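Side-chain contacts in putative oxidoreductase YfjR (Streptomyces aurantiacus, PDB 4OQZ), which probably reduces imines to amines with NADPH as cofactor, as an S-selective imine reductase of Streptomyces: residues Ala103-Val106 against Ala107-Gly111; Leu167-Gln170 against Leu171-Val175; Gly212-Ile215 against Asp216-Ala220. All blocks are in the same frame, centred on the assembly; numbering follows the deposited sequence.

Overall arrangement
The chain passes through the three contacts in series. None nests in or crosses another. Each is local and closes no long loop. Contact 1 comes first, in the Rossmann-type nucleotide-binding domain, where it ends helix 96-108 just before strand 112-119. Contact 2 follows near the start of the long helix 163-191, which leads from that domain into the C-terminal helical domain. It lies against strand 112-119 and the second subunit. Contact 3 lies further on, in the helical domain, and puts helix 211-224 against the second subunit. The centres of contacts 1 and 3 are about 40 Å apart. Contact 1 does not touch the second subunit.

Contact 1 (Ala103-Val106 against Ala107-Gly111); sequences ARRV and AELGG
Gly-111 N bonds to Val-106 O at 3.0 Å, and Gly-110 N to Ala-107 O at 3.0 Å. Together they form a Schellman motif that ends the helix. Gly-110 is the C-prime residue and has positive phi. Leu-109 N still keeps the helical bond to Arg-105 O.

Arg-105 and Glu-108 add a salt bridge one helical turn apart. The bond is weak, with NH1 of Arg-105 lying 3.3 Å from OE2 of Glu-108. The carboxylate sits at the edge of the guanidinium, but the two planes are nearly perpendicular, 87° apart. The Arg-105 chain starts with CG anti to the backbone N (chi1 178°) and bends at chi2 (73°). This turns the guanidinium toward the helix end. NH2 of Arg-105 makes a second salt bridge, to Glu-80, so the cation is shared between two acids.

Leu-109 packs over one face of the Arg-105 guanidinium, offset toward the rim. Leu-109 CD2 is 3.7 Å from Arg-105 NH2. Further round, CG1 of Val-106 lies 3.7 Å from Gly-111 C, against the outgoing chain.

Outside the turn, Val-106 packs on Met-72 of helix 69-75 and His-113 of strand 112-119. Arg-105 touches Tyr-73, also on helix 69-75. The turn thus links helix 96-108 to strand 112-119 in a beta-alpha-beta unit.

Contact 2 (Leu167-Gln170 against Leu171-Val175); sequences LMYQ and LNMVV
The Tyr-169 ring meets the side chain of Met-173 one turn later in the helix. The approach is oblique to the ring. Met-173 SD lies 4.4 Å from the centroid of the Tyr-169 ring, 28° off the ring normal. This is a Met-aromatic contact. Met-173 CG also touches the ring, 3.7 Å from Tyr-169 CE2. Tyr-169 has CG anti to the backbone N (chi1 -170°), which swings the ring along the helix toward Met-173. Met-173 itself sets out beside its backbone N (chi1 -59°) and bends again further out. Met-173 CG therefore also rests 3.4 Å from Tyr-169 O.

The second patch is aliphatic. Leu-167 and Leu-171 run side by side and point the same way, with their CD2 atoms 3.7 Å apart. Met-168 comes in at a slant, with Met-168 SD 4.1 Å from Leu-171 CD2.

Four successive i to i+4 backbone bonds hold this framework. Leu-171 N to Leu-167 O and Val-174 N to Gln-170 O are each 2.8 Å. Asn-172 N and Met-173 N bond in the same way to Met-168 O and Tyr-169 O.

Tyr-169 and Asn-172 also pack on Leu-119 of strand 112-119. On the second subunit, Leu-167 packs on His-193, Gln-170 on Thr-247 and Val-174 on Val-244. The segment therefore has neighbours in both the Rossmann-type domain and the partner subunit. Such a long helix joining the nucleotide-binding domain to a helical, dimer-forming domain is characteristic of the 6-phosphogluconate dehydrogenase-like reductases.

Contact 3 (Gly212-Ile215 against Asp216-Ala220); sequences GQFI and DFYAA
Phe-214 and Tyr-218 both send CG to the side away from the carbonyl carbon (chi1 -69° and -72°). The two rings consequently stand on one side of helix 211-224, one turn apart. They meet loosely. Tyr-218 CE1 lies near the plane of the Phe-214 ring, at its edge, and is 4.4 Å from Phe-214 CD1. The Tyr-218 ring also turns an edge to the backbone below it, with Tyr-218 CD1 3.2 Å from Phe-214 O.

Phe-217, next to Tyr-218 within 216-220, takes the other course, with CG anti to the backbone N (chi1 -179°). Its ring edge lies over one face of the Tyr-218 ring, offset toward the rim.

Asp-216 leans back over the preceding turn. Asp-216 OD2 is 3.2 Å from Gly-212 O, a pair of acceptors without a bond between them. Ile-215 CD1 flanks the carboxylate, 3.7 Å from Asp-216 OD1.

Regular helical bonds run beneath. Tyr-218 N reaches Phe-214 O at 2.9 Å and Ala-219 N reaches Ile-215 O at 2.8 Å.

The side bearing Phe-214 and Tyr-218 faces the second subunit. Phe-214 meets Phe-176 of that subunit edge-to-face, and Tyr-218 meets its Trp-184 in the same manner. Within its own chain, Tyr-218 OH hydrogen-bonds to Asp-232.

The contact is thus held mainly by backbone bonds, with only loose contact between the Phe-214 and Tyr-218 rings and no side-chain hydrogen bond between the two segments. The bond to Asp-232 probably helps fix the buried Tyr-218 ring at the subunit interface while satisfying its hydroxyl.

Contact 1 (Ala103-Val106 against Ala107-Gly111)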
ATOM      1  N   ALA A 103      21.207  17.391  16.265  1.00 67.27           N
ATOM      2  CA  ALA A 103      21.906  18.417  15.476  1.00 67.97           C
ATOM      3  C   ALA A 103      22.352  19.599  16.318  1.00 74.24           C
ATOM      4  O   ALA A 103      23.481  20.068  16.160  1.00 74.57           O
ATOM      5  CB  ALA A 103      21.019  18.915  14.354  1.00 67.30           C
ATOM      6  N   ARG A 104      21.451  20.075  17.203  1.00 72.19           N
ATOM      7  CA  ARG A 104      21.644  21.199  18.112  1.00 75.59           C
ATOM      8  C   ARG A 104      22.838  20.965  19.045  1.00 81.23           C
ATOM      9  O   ARG A 104      23.669  21.865  19.206  1.00 85.81           O
ATOM     10  CB  ARG A 104      20.356  21.419  18.911  1.00 78.19           C
ATOM     11  CG  ARG A 104      19.902  22.869  19.002  1.00 90.92           C
ATOM     12  CD  ARG A 104      18.406  22.986  19.269  1.00 99.99           C
ATOM     13  NE  ARG A 104      17.981  22.234  20.454  1.00105.27           N
ATOM     14  CZ  ARG A 104      17.045  21.288  20.451  1.00111.21           C
ATOM     15  NH1 ARG A 104      16.398  20.986  19.328  1.00 87.71           N
ATOM     16  NH2 ARG A 104      16.736  20.649  21.572  1.00 96.98           N
ATOM     17  N   ARG A 105      22.932  19.759  19.640  1.00 74.68           N
ATOM     18  CA  ARG A 105      24.020  19.346  20.528  1.00 76.07           C
ATOM     19  C   ARG A 105      25.379  19.252  19.787  1.00 79.34           C
ATOM     20  O   ARG A 105      26.393  19.680  20.331  1.00 82.02           O
ATOM     21  CB  ARG A 105      23.656  18.019  21.238  1.00 74.02           C
ATOM     22  CG  ARG A 105      24.723  17.448  22.171  1.00 78.74           C
ATOM     23  CD  ARG A 105      24.865  18.222  23.464  1.00 84.44           C
ATOM     24  NE  ARG A 105      26.102  17.868  24.159  1.00 87.44           N
ATOM     25  CZ  ARG A 105      27.023  18.745  24.547  1.00106.68           C
ATOM     26  NH1 ARG A 105      26.854  20.043  24.318  1.00102.32           N
ATOM     27  NH2 ARG A 105      28.112  18.335  25.182  1.00 84.35           N
ATOM     28  N   VAL A 106      25.390  18.700  18.558  1.00 72.52           N
ATOM     29  CA  VAL A 106      26.596  18.536  17.726  1.00 70.30           C
ATOM     30  C   VAL A 106      27.201  19.911  17.334  1.00 76.28           C
ATOM     31  O   VAL A 106      28.423  20.088  17.425  1.00 78.70           O
ATOM     32  CB  VAL A 106      26.286  17.620  16.513  1.00 68.82           C
ATOM     33  CG1 VAL A 106      27.450  17.536  15.528  1.00 67.20           C
ATOM     34  CG2 VAL A 106      25.913  16.232  16.990  1.00 67.79           C
ATOM     35  N   ALA A 107      26.339  20.881  16.943  1.00 71.12           N
ATOM     36  CA  ALA A 107      26.736  22.234  16.556  1.00 73.33           C
ATOM     37  C   ALA A 107      27.333  22.961  17.756  1.00 81.39           C
ATOM     38  O   ALA A 107      28.310  23.705  17.602  1.00 83.06           O
ATOM     39  CB  ALA A 107      25.529  23.005  16.038  1.00 74.24           C
ATOM     40  N   GLU A 108      26.753  22.723  18.957  1.00 79.63           N
ATOM     41  CA  GLU A 108      27.199  23.293  20.242  1.00 85.19           C
ATOM     42  C   GLU A 108      28.639  22.822  20.498  1.00 90.11           C
ATOM     43  O   GLU A 108      29.463  23.614  20.934  1.00 93.96           O
ATOM     44  CB  GLU A 108      26.242  22.835  21.358  1.00 88.26           C
ATOM     45  CG  GLU A 108      26.461  23.428  22.737  1.00104.23           C
ATOM     46  CD  GLU A 108      25.370  23.105  23.744  1.00124.73           C
ATOM     47  OE1 GLU A 108      25.324  23.784  24.798  1.00120.09           O
ATOM     48  OE2 GLU A 108      24.548  22.197  23.475  1.00109.11           O
ATOM     49  N   LEU A 109      28.948  21.562  20.122  1.00 82.82           N
ATOM     50  CA  LEU A 109      30.265  20.939  20.228  1.00 82.96           C
ATOM     51  C   LEU A 109      31.237  21.299  19.072  1.00 84.75           C
ATOM     52  O   LEU A 109      32.352  20.772  19.020  1.00 84.54           O
ATOM     53  CB  LEU A 109      30.117  19.412  20.360  1.00 80.82           C
ATOM     54  CG  LEU A 109      29.720  18.875  21.743  1.00 87.75           C
ATOM     55  CD1 LEU A 109      29.389  17.388  21.662  1.00 83.96           C
ATOM     56  CD2 LEU A 109      30.824  19.117  22.787  1.00 93.72           C
ATOM     57  N   GLY A 110      30.822  22.206  18.188  1.00 79.62           N
ATOM     58  CA  GLY A 110      31.643  22.684  17.078  1.00 78.40           C
ATOM     59  C   GLY A 110      31.777  21.766  15.885  1.00 78.72           C
ATOM     60  O   GLY A 110      32.734  21.882  15.113  1.00 78.14           O
ATOM     61  N   GLY A 111      30.817  20.869  15.730  1.00 72.52           N
ATOM     62  CA  GLY A 111      30.791  19.929  14.616  1.00 68.64           C
ATOM     63  C   GLY A 111      29.541  20.116  13.787  1.00 70.40           C
ATOM     64  O   GLY A 111      28.661  20.880  14.179  1.00 68.01           O
TER

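Contact 2 (Leu167-Gln170 against Leu171-Val175)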
ATOM      1  N   LEU A 167      11.664  13.098   8.724  1.00 49.01           N
ATOM      2  CA  LEU A 167      10.270  13.223   8.323  1.00 47.89           C
ATOM      3  C   LEU A 167      10.051  12.363   7.086  1.00 48.89           C
ATOM      4  O   LEU A 167       9.223  11.453   7.121  1.00 48.09           O
ATOM      5  CB  LEU A 167       9.972  14.706   8.004  1.00 49.98           C
ATOM      6  CG  LEU A 167       8.586  15.269   8.220  1.00 56.60           C
ATOM      7  CD1 LEU A 167       8.419  16.497   7.354  1.00 59.11           C
ATOM      8  CD2 LEU A 167       7.465  14.278   7.882  1.00 55.65           C
ATOM      9  N   MET A 168      10.859  12.586   6.026  1.00 44.76           N
ATOM     10  CA  MET A 168      10.804  11.809   4.772  1.00 42.43           C
ATOM     11  C   MET A 168      10.916  10.322   5.028  1.00 46.45           C
ATOM     12  O   MET A 168      10.166   9.521   4.434  1.00 43.80           O
ATOM     13  CB  MET A 168      11.909  12.287   3.823  1.00 44.83           C
ATOM     14  CG  MET A 168      11.408  12.863   2.487  1.00 48.44           C
ATOM     15  SD  MET A 168       9.958  13.945   2.416  1.00 52.82           S
ATOM     16  CE  MET A 168      10.432  15.142   3.486  1.00 52.90           C
ATOM     17  N   TYR A 169      11.834   9.945   5.960  1.00 43.12           N
ATOM     18  CA  TYR A 169      11.976   8.561   6.361  1.00 42.66           C
ATOM     19  C   TYR A 169      10.651   8.023   6.954  1.00 46.66           C
ATOM     20  O   TYR A 169      10.186   6.968   6.499  1.00 45.43           O
ATOM     21  CB  TYR A 169      13.167   8.363   7.331  1.00 44.11           C
ATOM     22  CG  TYR A 169      13.482   6.901   7.557  1.00 43.28           C
ATOM     23  CD1 TYR A 169      14.242   6.180   6.637  1.00 43.36           C
ATOM     24  CD2 TYR A 169      12.934   6.209   8.635  1.00 44.51           C
ATOM     25  CE1 TYR A 169      14.502   4.819   6.821  1.00 44.68           C
ATOM     26  CE2 TYR A 169      13.160   4.844   8.811  1.00 44.29           C
ATOM     27  CZ  TYR A 169      13.967   4.161   7.919  1.00 49.92           C
ATOM     28  OH  TYR A 169      14.200   2.826   8.111  1.00 47.69           O
ATOM     29  N   GLN A 170      10.015   8.783   7.884  1.00 43.98           N
ATOM     30  CA  GLN A 170       8.738   8.371   8.493  1.00 44.01           C
ATOM     31  C   GLN A 170       7.605   8.275   7.469  1.00 46.39           C
ATOM     32  O   GLN A 170       6.805   7.340   7.526  1.00 43.71           O
ATOM     33  CB  GLN A 170       8.342   9.255   9.693  1.00 47.77           C
ATOM     34  CG  GLN A 170       9.388   9.359  10.814  1.00 53.54           C
ATOM     35  CD  GLN A 170       9.799   8.041  11.432  1.00 63.15           C
ATOM     36  OE1 GLN A 170       9.052   7.063  11.460  1.00 56.87           O
ATOM     37  NE2 GLN A 170      11.019   7.983  11.917  1.00 56.65           N
ATOM     38  N   LEU A 171       7.594   9.209   6.492  1.00 44.65           N
ATOM     39  CA  LEU A 171       6.607   9.292   5.416  1.00 43.65           C
ATOM     40  C   LEU A 171       6.665   8.016   4.611  1.00 43.38           C
ATOM     41  O   LEU A 171       5.623   7.458   4.262  1.00 41.14           O
ATOM     42  CB  LEU A 171       6.875  10.533   4.541  1.00 44.56           C
ATOM     43  CG  LEU A 171       5.870  11.706   4.527  1.00 51.44           C
ATOM     44  CD1 LEU A 171       4.862  11.673   5.687  1.00 53.46           C
ATOM     45  CD2 LEU A 171       6.579  13.031   4.482  1.00 54.98           C
ATOM     46  N   ASN A 172       7.886   7.500   4.389  1.00 40.10           N
ATOM     47  CA  ASN A 172       8.099   6.230   3.722  1.00 37.77           C
ATOM     48  C   ASN A 172       7.524   5.047   4.549  1.00 38.89           C
ATOM     49  O   ASN A 172       6.861   4.171   3.995  1.00 34.38           O
ATOM     50  CB  ASN A 172       9.607   6.008   3.490  1.00 41.65           C
ATOM     51  CG  ASN A 172       9.902   4.812   2.638  1.00 45.80           C
ATOM     52  OD1 ASN A 172       9.968   3.666   3.103  1.00 44.73           O
ATOM     53  ND2 ASN A 172      10.047   5.053   1.354  1.00 41.66           N
ATOM     54  N   MET A 173       7.816   5.011   5.856  1.00 37.30           N
ATOM     55  CA  MET A 173       7.404   3.923   6.752  1.00 37.23           C
ATOM     56  C   MET A 173       5.884   3.927   6.987  1.00 42.30           C
ATOM     57  O   MET A 173       5.297   2.860   7.153  1.00 43.30           O
ATOM     58  CB  MET A 173       8.196   3.973   8.070  1.00 41.79           C
ATOM     59  CG  MET A 173       9.718   3.864   7.912  1.00 46.26           C
ATOM     60  SD  MET A 173      10.412   2.824   6.570  1.00 49.70           S
ATOM     61  CE  MET A 173       9.952   1.282   7.094  1.00 45.94           C
ATOM     62  N   VAL A 174       5.249   5.125   6.922  1.00 37.62           N
ATOM     63  CA  VAL A 174       3.795   5.344   6.990  1.00 38.08           C
ATOM     64  C   VAL A 174       3.083   4.526   5.911  1.00 37.01           C
ATOM     65  O   VAL A 174       1.978   4.068   6.100  1.00 34.78           O
ATOM     66  CB  VAL A 174       3.464   6.859   6.877  1.00 43.23           C
ATOM     67  CG1 VAL A 174       2.134   7.121   6.186  1.00 43.81           C
ATOM     68  CG2 VAL A 174       3.486   7.524   8.240  1.00 46.03           C
ATOM     69  N   VAL A 175       3.714   4.404   4.767  1.00 33.82           N
ATOM     70  CA  VAL A 175       3.211   3.718   3.610  1.00 32.68           C
ATOM     71  C   VAL A 175       3.659   2.244   3.606  1.00 37.10           C
ATOM     72  O   VAL A 175       2.835   1.362   3.369  1.00 37.98           O
ATOM     73  CB  VAL A 175       3.707   4.477   2.358  1.00 34.47           C
ATOM     74  CG1 VAL A 175       3.552   3.635   1.100  1.00 33.50           C
ATOM     75  CG2 VAL A 175       2.992   5.816   2.214  1.00 35.90           C
TER

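Contact 3 (Gly212-Ile215 against Asp216-Ala220)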
ATOM      1  N   GLY A 212       0.233   4.694  -8.087  1.00 36.21           N
ATOM      2  CA  GLY A 212       0.751   6.014  -8.466  1.00 38.09           C
ATOM      3  C   GLY A 212      -0.178   6.871  -9.322  1.00 45.59           C
ATOM      4  O   GLY A 212      -0.185   8.102  -9.206  1.00 46.00           O
ATOM      5  N   GLN A 213      -0.990   6.225 -10.177  1.00 45.33           N
ATOM      6  CA  GLN A 213      -1.982   6.882 -11.037  1.00 47.87           C
ATOM      7  C   GLN A 213      -3.017   7.563 -10.131  1.00 52.91           C
ATOM      8  O   GLN A 213      -3.358   8.733 -10.344  1.00 55.30           O
ATOM      9  CB  GLN A 213      -2.659   5.824 -11.921  1.00 49.66           C
ATOM     10  CG  GLN A 213      -2.788   6.214 -13.392  1.00 78.59           C
ATOM     11  CD  GLN A 213      -1.496   6.126 -14.177  1.00 98.22           C
ATOM     12  OE1 GLN A 213      -0.871   5.061 -14.286  1.00 97.45           O
ATOM     13  NE2 GLN A 213      -1.098   7.236 -14.788  1.00 83.40           N
ATOM     14  N   PHE A 214      -3.469   6.837  -9.082  1.00 47.21           N
ATOM     15  CA  PHE A 214      -4.436   7.311  -8.084  1.00 47.19           C
ATOM     16  C   PHE A 214      -3.840   8.393  -7.212  1.00 48.54           C
ATOM     17  O   PHE A 214      -4.500   9.407  -6.998  1.00 46.09           O
ATOM     18  CB  PHE A 214      -4.973   6.168  -7.209  1.00 46.98           C
ATOM     19  CG  PHE A 214      -5.863   5.190  -7.928  1.00 48.68           C
ATOM     20  CD1 PHE A 214      -7.227   5.413  -8.031  1.00 54.63           C
ATOM     21  CD2 PHE A 214      -5.345   4.016  -8.456  1.00 51.21           C
ATOM     22  CE1 PHE A 214      -8.053   4.503  -8.699  1.00 56.48           C
ATOM     23  CE2 PHE A 214      -6.174   3.095  -9.103  1.00 54.50           C
ATOM     24  CZ  PHE A 214      -7.519   3.347  -9.228  1.00 53.86           C
ATOM     25  N   ILE A 215      -2.604   8.190  -6.698  1.00 44.68           N
ATOM     26  CA  ILE A 215      -2.007   9.234  -5.862  1.00 45.61           C
ATOM     27  C   ILE A 215      -1.819  10.595  -6.598  1.00 52.55           C
ATOM     28  O   ILE A 215      -1.997  11.626  -5.966  1.00 52.41           O
ATOM     29  CB  ILE A 215      -0.852   8.826  -4.872  1.00 46.84           C
ATOM     30  CG1 ILE A 215       0.483   9.561  -5.075  1.00 47.20           C
ATOM     31  CG2 ILE A 215      -0.736   7.322  -4.488  1.00 42.01           C
ATOM     32  CD1 ILE A 215       1.104   9.399  -6.267  1.00 64.19           C
ATOM     33  N   ASP A 216      -1.460  10.579  -7.907  1.00 49.79           N
ATOM     34  CA  ASP A 216      -1.263  11.786  -8.724  1.00 51.85           C
ATOM     35  C   ASP A 216      -2.584  12.487  -8.955  1.00 57.73           C
ATOM     36  O   ASP A 216      -2.633  13.707  -8.831  1.00 59.23           O
ATOM     37  CB  ASP A 216      -0.602  11.470 -10.068  1.00 53.50           C
ATOM     38  CG  ASP A 216       0.872  11.151  -9.979  1.00 62.11           C
ATOM     39  OD1 ASP A 216       1.562  11.763  -9.135  1.00 62.57           O
ATOM     40  OD2 ASP A 216       1.354  10.351 -10.811  1.00 65.33           O
ATOM     41  N   PHE A 217      -3.651  11.700  -9.253  1.00 54.05           N
ATOM     42  CA  PHE A 217      -5.012  12.161  -9.462  1.00 57.03           C
ATOM     43  C   PHE A 217      -5.510  12.811  -8.186  1.00 59.23           C
ATOM     44  O   PHE A 217      -6.053  13.915  -8.244  1.00 59.77           O
ATOM     45  CB  PHE A 217      -5.952  11.013  -9.878  1.00 58.06           C
ATOM     46  CG  PHE A 217      -7.381  11.458 -10.133  1.00 62.21           C
ATOM     47  CD1 PHE A 217      -8.387  11.186  -9.209  1.00 64.79           C
ATOM     48  CD2 PHE A 217      -7.724  12.118 -11.308  1.00 66.79           C
ATOM     49  CE1 PHE A 217      -9.705  11.563  -9.457  1.00 69.09           C
ATOM     50  CE2 PHE A 217      -9.040  12.524 -11.541  1.00 72.86           C
ATOM     51  CZ  PHE A 217     -10.022  12.260 -10.611  1.00 71.26           C
ATOM     52  N   TYR A 218      -5.305  12.147  -7.040  1.00 49.01           N
ATOM     53  CA  TYR A 218      -5.733  12.705  -5.772  1.00 49.26           C
ATOM     54  C   TYR A 218      -4.899  13.849  -5.221  1.00 55.02           C
ATOM     55  O   TYR A 218      -5.480  14.750  -4.627  1.00 58.00           O
ATOM     56  CB  TYR A 218      -6.091  11.645  -4.738  1.00 48.26           C
ATOM     57  CG  TYR A 218      -7.396  10.959  -5.072  1.00 51.44           C
ATOM     58  CD1 TYR A 218      -7.413   9.711  -5.688  1.00 52.02           C
ATOM     59  CD2 TYR A 218      -8.616  11.558  -4.779  1.00 55.17           C
ATOM     60  CE1 TYR A 218      -8.614   9.090  -6.031  1.00 53.96           C
ATOM     61  CE2 TYR A 218      -9.822  10.948  -5.117  1.00 56.86           C
ATOM     62  CZ  TYR A 218      -9.817   9.707  -5.735  1.00 62.94           C
ATOM     63  OH  TYR A 218     -10.999   9.102  -6.087  1.00 65.54           O
ATOM     64  N   ALA A 219      -3.568  13.849  -5.441  1.00 49.92           N
ATOM     65  CA  ALA A 219      -2.666  14.917  -4.977  1.00 50.76           C
ATOM     66  C   ALA A 219      -3.118  16.282  -5.453  1.00 62.13           C
ATOM     67  O   ALA A 219      -3.121  17.219  -4.659  1.00 66.67           O
ATOM     68  CB  ALA A 219      -1.246  14.677  -5.466  1.00 48.40           C
ATOM     69  N   ALA A 220      -3.471  16.403  -6.754  1.00 60.60           N
ATOM     70  CA  ALA A 220      -3.897  17.652  -7.389  1.00 64.62           C
ATOM     71  C   ALA A 220      -5.180  18.205  -6.781  1.00 71.26           C
ATOM     72  O   ALA A 220      -5.306  19.416  -6.609  1.00 73.78           O
ATOM     73  CB  ALA A 220      -4.082  17.447  -8.889  1.00 66.12           C
TER